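Side-chain contacts in SVS_variant_AS1 (Streptomyces sp. CWA1, PDB 6TJA), which probably cyclises geranylgeranyl diphosphate to spiroviolene, acting as an engineered, ancestrally reconstructed class I terpene cyclase: residues Pro173-Asp176 with Asp177-Met181; Arg182-Ala186 with Gly187-Thr191; Leu277-His280 with Asp281-Pro285; Pro285-Gly288 with Ala289-Thr293. One frame throughout, in Å; residues are numbered along the deposited sequence.

Contact 1 of 4, residues Pro173-Asp176 with Asp177-Met181; sequences PGLD and DYLAM
The ring of Pro173 folds back on Tyr178 across the first turn of helix 175-185. Its CG reaches Tyr178 CB at 4.1 Å, close to the plane of the phenol ring and beside its edge, while Pro173 CB rests 3.8 Å from Asp177 CB. A second apolar touch runs along the helix, where Leu175 CD1 meets Leu179 CD1 at 3.7 Å and the two leucine side chains cross obliquely. Leu175 CG stands opposite its own backbone N (chi1 -179°) and Leu179 CG beside its own (chi1 -65°), which brings the branches together. Behind these side chains lies the helical backbone ladder: Tyr178 N donates to Gly174 O at 2.9 Å and Leu179 N to Leu175 O at 3.0 Å. Farther out, the polar ends are anchored elsewhere. Tyr178 OH is hydrogen-bonded to Asp229, Asp176 OD1 to the backbone of Ser349, and Asp177 OD2 forms a salt bridge with Arg109 of the second subunit. Two acids in the first turn would probably also be favoured by the helix dipole. With Gly174 as N-cap, the apolar pairing of the residue before it, Pro173, with Tyr178 four residues after it is a hydrophobic staple.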
loop_
_atom_site.group_PDB
_atom_site.type_symbol
_atom_site.label_atom_id
_atom_site.label_comp_id
_atom_site.label_asym_id
_atom_site.label_seq_id
_atom_site.Cartn_x
_atom_site.Cartn_y
_atom_site.Cartn_z
ATOM N N PRO A 173 2.086 13.661 -17.640
ATOM C CA PRO A 173 2.125 14.304 -16.328
ATOM C C PRO A 173 3.202 15.395 -16.359
ATOM O O PRO A 173 4.134 15.279 -17.153
ATOM C CB PRO A 173 2.457 13.156 -15.370
ATOM C CG PRO A 173 3.118 12.096 -16.201
ATOM C CD PRO A 173 2.527 12.253 -17.595
ATOM N N GLY A 174 3.016 16.458 -15.577
ATOM C CA GLY A 174 4.070 17.439 -15.276
ATOM C C GLY A 174 5.199 16.794 -14.471
ATOM O O GLY A 174 5.110 15.573 -14.139
ATOM N N LEU A 175 6.256 17.549 -14.188
ATOM C CA LEU A 175 7.428 17.011 -13.466
ATOM C C LEU A 175 7.014 16.445 -12.099
ATOM O O LEU A 175 7.463 15.336 -11.736
ATOM C CB LEU A 175 8.457 18.122 -13.278
ATOM C CG LEU A 175 9.703 17.641 -12.554
ATOM C CD1 LEU A 175 10.301 16.471 -13.324
ATOM C CD2 LEU A 175 10.700 18.791 -12.396
ATOM N N ASP A 176 6.219 17.186 -11.344
ATOM C CA ASP A 176 5.852 16.816 -9.953
ATOM C C ASP A 176 5.119 15.470 -9.941
ATOM O O ASP A 176 5.546 14.601 -9.150
ATOM C CB ASP A 176 5.019 17.883 -9.226
ATOM C CG ASP A 176 5.032 17.675 -7.714
ATOM O OD1 ASP A 176 6.120 17.611 -7.129
ATOM O OD2 ASP A 176 3.975 17.601 -7.131
ATOM N N ASP A 177 4.051 15.332 -10.730
ATOM C CA ASP A 177 3.252 14.080 -10.872
ATOM C C ASP A 177 4.128 12.935 -11.433
ATOM O O ASP A 177 3.981 11.795 -10.941
ATOM C CB ASP A 177 2.021 14.283 -11.762
ATOM C CG ASP A 177 0.855 15.033 -11.122
ATOM O OD1 ASP A 177 0.931 15.328 -9.932
ATOM O OD2 ASP A 177 -0.145 15.286 -11.828
ATOM N N TYR A 178 4.967 13.194 -12.445
ATOM C CA TYR A 178 5.821 12.166 -13.068
ATOM C C TYR A 178 6.764 11.547 -12.021
ATOM O O TYR A 178 6.897 10.294 -12.026
ATOM C CB TYR A 178 6.635 12.663 -14.257
ATOM C CG TYR A 178 7.462 11.544 -14.796
ATOM C CD1 TYR A 178 8.821 11.478 -14.536
ATOM C CD2 TYR A 178 6.866 10.469 -15.428
ATOM C CE1 TYR A 178 9.580 10.396 -14.948
ATOM C CE2 TYR A 178 7.611 9.377 -15.854
ATOM C CZ TYR A 178 8.968 9.328 -15.581
ATOM O OH TYR A 178 9.731 8.269 -15.969
ATOM N N LEU A 179 7.435 12.369 -11.219
ATOM C CA LEU A 179 8.414 11.887 -10.207
ATOM C C LEU A 179 7.648 11.142 -9.113
ATOM O O LEU A 179 8.084 10.036 -8.733
ATOM C CB LEU A 179 9.203 13.066 -9.645
ATOM C CG LEU A 179 10.098 13.776 -10.653
ATOM C CD1 LEU A 179 10.797 14.945 -9.998
ATOM C CD2 LEU A 179 11.118 12.821 -11.267
ATOM N N ALA A 180 6.508 11.680 -8.675
ATOM C CA ALA A 180 5.646 10.980 -7.690
ATOM C C ALA A 180 5.239 9.607 -8.247
ATOM O O ALA A 180 5.344 8.604 -7.527
ATOM C CB ALA A 180 4.444 11.825 -7.335
ATOM N N MET A 181 4.806 9.559 -9.506
ATOM C CA MET A 181 4.239 8.349 -10.136
ATOM C C MET A 181 5.352 7.305 -10.315
ATOM O O MET A 181 5.180 6.132 -9.939
ATOM C CB MET A 181 3.655 8.709 -11.505
ATOM C CG MET A 181 3.087 7.558 -12.233
ATOM S SD MET A 181 2.651 7.910 -13.932
ATOM C CE MET A 181 4.259 7.981 -14.700
#

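Contact 2 of 4, residues Arg182-Ala186 with Gly187-Thr191; sequences RLLSA and GGEPT
Leu184 and Gly187 meet where helix 175-185 gives way to helix 188-192, and the contact has a close-knit side and a looser, watered one. On the close-knit side, Gly187 N makes a weak bond of 3.3 Å to Leu184 O, and the chain turns through a positive phi of 85° at Gly187, a conformation that favours glycine. Gly187 is also the N-cap of the next helix. Its carbonyl O takes the hydroxyl of Thr191, OG1 at 2.6 Å, and the amide of the same residue, N at 3.3 Å, from opposite faces of the carbonyl plane. Ala186 CB lies 3.3 Å above the guanidinium plane of Arg182, offset toward its rim, while Ser185 OG stands at the edge of that group.

On the other side the helices part. Leu184 CD2 only grazes Glu189 CG at 4.3 Å, and waters fill in for direct bonds. Water 1 accepts from Glu189 N at 2.8 Å and lies 2.6 Å from Leu184 O. Water 2 accepts from Gly188 N at 3.0 Å and lies beside Leu183 O. The carboxylate of Glu189 turns to Arg214 in a salt bridge.

Arg182 is paired with Asp229 through NH2. Its position and the broken helix that follows are consistent with the diphosphate-sensing arginine and effector segment of class I terpene cyclases; by analogy with relatives, the carbonyl of Ala186, four residues after the arginine, may be the effector that faces the substrate as it ionises.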
loop_
_atom_site.group_PDB
_atom_site.type_symbol
_atom_site.label_atom_id
_atom_site.label_comp_id
_atom_site.label_asym_id
_atom_site.label_seq_id
_atom_site.Cartn_x
_atom_site.Cartn_y
_atom_site.Cartn_z
ATOM N N ARG A 182 6.459 7.742 -10.876
ATOM C CA ARG A 182 7.585 6.902 -11.305
ATOM C C ARG A 182 8.332 6.368 -10.076
ATOM O O ARG A 182 8.907 5.276 -10.151
ATOM C CB ARG A 182 8.424 7.764 -12.245
ATOM C CG ARG A 182 9.554 7.027 -12.931
ATOM C CD ARG A 182 9.034 6.002 -13.916
ATOM N NE ARG A 182 10.194 5.408 -14.560
ATOM C CZ ARG A 182 10.245 4.171 -15.016
ATOM N NH1 ARG A 182 9.206 3.366 -14.886
ATOM N NH2 ARG A 182 11.361 3.744 -15.567
ATOM N N LEU A 183 8.316 7.109 -8.979
ATOM C CA LEU A 183 8.838 6.641 -7.680
ATOM C C LEU A 183 8.194 5.282 -7.402
ATOM O O LEU A 183 8.862 4.404 -6.892
ATOM C CB LEU A 183 8.464 7.694 -6.643
ATOM C CG LEU A 183 9.040 7.590 -5.229
ATOM C CD1 LEU A 183 10.570 7.638 -5.203
ATOM C CD2 LEU A 183 8.471 8.753 -4.414
ATOM N N LEU A 184 6.939 5.121 -7.793
ATOM C CA LEU A 184 6.155 3.893 -7.548
ATOM C C LEU A 184 6.244 2.917 -8.733
ATOM O O LEU A 184 6.448 1.717 -8.484
ATOM C CB LEU A 184 4.722 4.348 -7.266
ATOM C CG LEU A 184 4.525 5.197 -6.010
ATOM C CD1 LEU A 184 3.040 5.404 -5.751
ATOM C CD2 LEU A 184 5.188 4.532 -4.789
ATOM N N SER A 185 5.993 3.390 -9.966
ATOM C CA SER A 185 5.673 2.554 -11.155
ATOM C C SER A 185 6.913 1.812 -11.662
ATOM O O SER A 185 6.758 0.786 -12.348
ATOM C CB SER A 185 5.081 3.369 -12.248
ATOM O OG SER A 185 6.015 4.319 -12.720
ATOM N N ALA A 186 8.106 2.301 -11.350
ATOM C CA ALA A 186 9.369 1.667 -11.809
ATOM C C ALA A 186 9.744 0.455 -10.949
ATOM O O ALA A 186 10.668 -0.183 -11.343
ATOM C CB ALA A 186 10.503 2.668 -11.875
ATOM N N GLY A 187 9.042 0.118 -9.861
ATOM C CA GLY A 187 9.260 -1.144 -9.115
ATOM C C GLY A 187 10.374 -1.123 -8.055
ATOM O O GLY A 187 10.751 -2.233 -7.542
ATOM N N GLY A 188 10.839 0.072 -7.677
ATOM C CA GLY A 188 11.938 0.287 -6.729
ATOM C C GLY A 188 11.508 0.026 -5.294
ATOM O O GLY A 188 12.371 -0.369 -4.515
ATOM N N GLU A 189 10.247 0.293 -4.934
ATOM C CA GLU A 189 9.783 0.091 -3.539
ATOM C C GLU A 189 9.935 -1.373 -3.164
ATOM O O GLU A 189 10.615 -1.662 -2.190
ATOM C CB GLU A 189 8.362 0.594 -3.301
ATOM C CG GLU A 189 8.304 2.102 -3.202
ATOM C CD GLU A 189 8.805 2.743 -1.918
ATOM O OE1 GLU A 189 9.279 2.033 -1.021
ATOM O OE2 GLU A 189 8.695 3.975 -1.819
ATOM N N PRO A 190 9.269 -2.321 -3.861
ATOM C CA PRO A 190 9.381 -3.737 -3.522
ATOM C C PRO A 190 10.772 -4.323 -3.806
ATOM O O PRO A 190 11.113 -5.257 -3.138
ATOM C CB PRO A 190 8.262 -4.336 -4.381
ATOM C CG PRO A 190 8.228 -3.452 -5.590
ATOM C CD PRO A 190 8.351 -2.086 -4.985
ATOM N N THR A 191 11.538 -3.774 -4.760
ATOM C CA THR A 191 12.944 -4.186 -5.010
ATOM C C THR A 191 13.807 -3.922 -3.757
ATOM O O THR A 191 14.505 -4.855 -3.264
ATOM C CB THR A 191 13.536 -3.516 -6.260
ATOM O OG1 THR A 191 12.719 -3.859 -7.366
ATOM C CG2 THR A 191 14.945 -3.965 -6.573
HETATM O O HOH W 1 8.218 1.499 -6.531
HETATM O O HOH W 2 10.514 2.802 -8.805
#

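Contact 3 of 4, residues Leu277-His280 with Asp281-Pro285; sequences LELH and DRVRP
From Leu277 onward the backbone runs through the last turns of helix 258-283, Asp281 N bonding to Leu277 O, Val283 N to Leu279 O and Arg284 N to His280 O at 2.8 Å, with weak bonds to carbonyls three residues back beside them. This is the C-terminal end of an alpha-helix in the all-helical class I terpene cyclase fold, and its side chains sort into two groups.

The first centres on His280. Its ND1 donates to Asp281 OD1 at 3.3 Å, nearly straight at 169°; the oxygen sits in the ring plane and is approached on its anti side, with the carboxylate turned 63° against the ring. One turn on, Arg284 CB lies over a ring face, 4.1 Å from the centroid, in a CH-pi contact. The arginine chain then bends at chi2 and chi3, carrying its guanidinium round until His280 CE1 stands over the centre of one of its faces, 4.0 Å above the plane. Hydrogen bond and aliphatic cover together would limit rotation of the ring, which also packs on Leu295 and Arg299 of helix 289-309.

The second group gathers round Leu279, buried against Leu216 and Met219 of helix 211-231. Its CD1 touches Val283 CG2 at 3.9 Å. The same methyl lies over a face of the Arg282 guanidinium, whose NH2 makes a salt bridge to Asp356 near the C terminus and stands 3.4 Å from Leu279 CD1.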
loop_
_atom_site.group_PDB
_atom_site.type_symbol
_atom_site.label_atom_id
_atom_site.label_comp_id
_atom_site.label_asym_id
_atom_site.label_seq_id
_atom_site.Cartn_x
_atom_site.Cartn_y
_atom_site.Cartn_z
ATOM N N LEU A 277 23.649 11.279 -1.009
ATOM C CA LEU A 277 24.958 11.106 -0.442
ATOM C C LEU A 277 25.144 11.958 0.800
ATOM O O LEU A 277 25.706 11.518 1.766
ATOM C CB LEU A 277 26.046 11.390 -1.463
ATOM C CG LEU A 277 26.062 10.503 -2.682
ATOM C CD1 LEU A 277 26.869 11.116 -3.771
ATOM C CD2 LEU A 277 26.487 9.099 -2.388
ATOM N N GLU A 278 24.659 13.180 0.731
ATOM C CA GLU A 278 24.736 14.085 1.842
ATOM C C GLU A 278 23.938 13.554 3.028
ATOM O O GLU A 278 24.476 13.425 4.080
ATOM C CB GLU A 278 24.366 15.507 1.431
ATOM C CG GLU A 278 24.164 16.455 2.578
ATOM C CD GLU A 278 23.686 17.839 2.171
ATOM O OE1 GLU A 278 22.585 18.008 1.658
ATOM O OE2 GLU A 278 24.416 18.790 2.388
ATOM N N LEU A 279 22.684 13.186 2.838
ATOM C CA LEU A 279 21.882 12.643 3.978
ATOM C C LEU A 279 22.503 11.329 4.483
ATOM O O LEU A 279 22.483 11.057 5.691
ATOM C CB LEU A 279 20.441 12.452 3.516
ATOM C CG LEU A 279 19.474 11.980 4.599
ATOM C CD1 LEU A 279 19.595 12.808 5.872
ATOM C CD2 LEU A 279 18.060 12.030 4.091
ATOM N N HIS A 280 23.033 10.509 3.587
ATOM C CA HIS A 280 23.607 9.194 3.958
ATOM C C HIS A 280 24.751 9.433 4.952
ATOM O O HIS A 280 24.808 8.740 5.979
ATOM C CB HIS A 280 24.052 8.399 2.719
ATOM C CG HIS A 280 24.826 7.181 3.097
ATOM N ND1 HIS A 280 26.169 7.236 3.415
ATOM C CD2 HIS A 280 24.425 5.912 3.326
ATOM C CE1 HIS A 280 26.574 6.025 3.753
ATOM N NE2 HIS A 280 25.513 5.203 3.738
ATOM N N ASP A 281 25.604 10.414 4.672
ATOM C CA ASP A 281 26.825 10.703 5.472
ATOM C C ASP A 281 26.419 11.214 6.860
ATOM O O ASP A 281 27.165 10.970 7.801
ATOM C CB ASP A 281 27.779 11.608 4.679
ATOM C CG ASP A 281 28.584 10.856 3.621
ATOM O OD1 ASP A 281 28.360 9.638 3.459
ATOM O OD2 ASP A 281 29.427 11.485 2.952
ATOM N N ARG A 282 25.250 11.839 7.003
ATOM C CA ARG A 282 24.764 12.369 8.307
ATOM C C ARG A 282 24.158 11.221 9.125
ATOM O O ARG A 282 24.313 11.196 10.348
ATOM C CB ARG A 282 23.814 13.531 8.020
ATOM C CG ARG A 282 23.037 14.034 9.221
ATOM C CD ARG A 282 22.348 15.370 8.941
ATOM N NE ARG A 282 20.985 15.325 8.409
ATOM C CZ ARG A 282 19.923 14.745 8.999
ATOM N NH1 ARG A 282 20.034 14.064 10.132
ATOM N NH2 ARG A 282 18.734 14.826 8.431
ATOM N N VAL A 283 23.533 10.254 8.470
ATOM C CA VAL A 283 22.755 9.169 9.137
ATOM C C VAL A 283 23.675 7.987 9.461
ATOM O O VAL A 283 23.440 7.317 10.477
ATOM C CB VAL A 283 21.594 8.733 8.224
ATOM C CG1 VAL A 283 20.957 7.443 8.664
ATOM C CG2 VAL A 283 20.557 9.828 8.120
ATOM N N ARG A 284 24.646 7.697 8.605
ATOM C CA ARG A 284 25.389 6.408 8.667
ATOM C C ARG A 284 26.164 6.297 9.987
ATOM O O ARG A 284 26.136 5.252 10.606
ATOM C CB ARG A 284 26.283 6.201 7.446
ATOM C CG ARG A 284 26.951 4.831 7.405
ATOM C CD ARG A 284 28.354 4.866 8.008
ATOM N NE ARG A 284 29.183 5.813 7.249
ATOM C CZ ARG A 284 29.839 5.531 6.113
ATOM N NH1 ARG A 284 29.808 4.308 5.592
ATOM N NH2 ARG A 284 30.535 6.483 5.514
ATOM N N PRO A 285 26.887 7.332 10.456
ATOM C CA PRO A 285 27.739 7.203 11.647
ATOM C C PRO A 285 27.021 6.653 12.885
ATOM O O PRO A 285 27.580 5.794 13.535
ATOM C CB PRO A 285 28.239 8.649 11.867
ATOM C CG PRO A 285 28.304 9.195 10.448
ATOM C CD PRO A 285 27.030 8.652 9.808
#

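Contact 4 of 4, residues Pro285-Gly288 with Ala289-Thr293; sequences PGAG and AELST
Ser292 and Gly288 join through two hydrogen bonds at the start of helix 289-309, where Gly288 is the N-cap. Both bonds end on Gly288 O. The helical one comes from Ser292 N, 2.9 Å away with an N-H...O angle of 155°. The other comes from the hydroxyl of the same residue: Ser292 OG donates at 2.8 Å from well above the carbonyl plane, 51° out of it. A chi1 of -62° keeps the hydroxyl beside its own backbone N, so that one residue grips the carbonyl twice. Gly288 N is in turn hydrogen-bonded to Glu207, which ties the cap to the helix at 205-208.

The apolar part is small. Ala287 CB, in the residue before the cap, points at the first turn and meets Leu291 CD2 at 3.8 Å, with Ser292 OG at 3.4 Å from Ala287 CB on its polar flank. Leu291 is buried and also leans on Arg210, whereas the loop leading into the turn lies at the surface.

Within the helix, the double grip recurs one residue later. Ala289 O accepts from Thr293 N on one face of its plane and, on the opposite face, from Thr293 OG1 at 2.9 Å.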
loop_
_atom_site.group_PDB
_atom_site.type_symbol
_atom_site.label_atom_id
_atom_site.label_comp_id
_atom_site.label_asym_id
_atom_site.label_seq_id
_atom_site.Cartn_x
_atom_site.Cartn_y
_atom_site.Cartn_z
ATOM N N PRO A 285 26.887 7.332 10.456
ATOM C CA PRO A 285 27.739 7.203 11.647
ATOM C C PRO A 285 27.021 6.653 12.885
ATOM O O PRO A 285 27.580 5.794 13.535
ATOM C CB PRO A 285 28.239 8.649 11.867
ATOM C CG PRO A 285 28.304 9.195 10.448
ATOM C CD PRO A 285 27.030 8.652 9.808
ATOM N N GLY A 286 25.776 7.081 13.113
ATOM C CA GLY A 286 24.965 6.689 14.284
ATOM C C GLY A 286 24.185 5.398 14.076
ATOM O O GLY A 286 23.727 4.825 15.065
ATOM N N ALA A 287 24.030 4.946 12.833
ATOM C CA ALA A 287 23.246 3.743 12.476
ATOM C C ALA A 287 23.735 2.505 13.245
ATOM O O ALA A 287 24.967 2.241 13.271
ATOM C CB ALA A 287 23.329 3.514 10.995
ATOM N N GLY A 288 22.803 1.724 13.778
ATOM C CA GLY A 288 23.115 0.358 14.247
ATOM C C GLY A 288 23.429 -0.574 13.085
ATOM O O GLY A 288 23.301 -0.149 11.927
ATOM N N ALA A 289 23.795 -1.818 13.391
ATOM C CA ALA A 289 24.385 -2.810 12.458
ATOM C C ALA A 289 23.384 -3.168 11.335
ATOM O O ALA A 289 23.788 -3.276 10.160
ATOM C CB ALA A 289 24.823 -4.036 13.248
ATOM N N GLU A 290 22.123 -3.399 11.682
ATOM C CA GLU A 290 21.066 -3.780 10.710
ATOM C C GLU A 290 20.763 -2.590 9.790
ATOM O O GLU A 290 20.701 -2.807 8.562
ATOM C CB GLU A 290 19.835 -4.290 11.449
ATOM C CG GLU A 290 20.103 -5.549 12.274
ATOM C CD GLU A 290 20.469 -5.320 13.732
ATOM O OE1 GLU A 290 20.494 -4.140 14.172
ATOM O OE2 GLU A 290 20.732 -6.325 14.429
ATOM N N LEU A 291 20.648 -1.371 10.329
ATOM C CA LEU A 291 20.312 -0.173 9.502
ATOM C C LEU A 291 21.508 0.116 8.606
ATOM O O LEU A 291 21.285 0.458 7.435
ATOM C CB LEU A 291 19.966 1.034 10.372
ATOM C CG LEU A 291 19.777 2.380 9.655
ATOM C CD1 LEU A 291 18.633 2.351 8.653
ATOM C CD2 LEU A 291 19.545 3.493 10.670
ATOM N N SER A 292 22.727 -0.068 9.125
ATOM C CA SER A 292 23.975 0.117 8.350
ATOM C C SER A 292 23.960 -0.800 7.130
ATOM O O SER A 292 24.232 -0.312 6.055
ATOM C CB SER A 292 25.210 -0.110 9.191
ATOM O OG SER A 292 25.247 0.846 10.233
ATOM N N THR A 293 23.638 -2.074 7.323
ATOM C CA THR A 293 23.561 -3.090 6.250
ATOM C C THR A 293 22.541 -2.641 5.190
ATOM O O THR A 293 22.868 -2.672 3.986
ATOM C CB THR A 293 23.228 -4.438 6.884
ATOM O OG1 THR A 293 24.312 -4.753 7.758
ATOM C CG2 THR A 293 23.038 -5.516 5.853
#

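Overall arrangement
All four contacts are local turns, so none closes a long loop; they follow in series, without nesting or crossing. Contact 1 opens helix 175-185 and contact 2, directly after it in sequence and 14 Å away between centres, carries its end into helix 188-192. Both touch the second subunit, and Asp229 of helix 211-231 links them by taking Tyr178 of one and Arg182 of the other. Well along the chain, contact 3 finishes helix 258-283, and contact 4, sharing Pro285 and centred 11 Å from it, starts helix 289-309. This pair lies toward the periphery, whereas contact 2 sits near the centre of the chain, about 11 Å from contact 4 between nearest atoms.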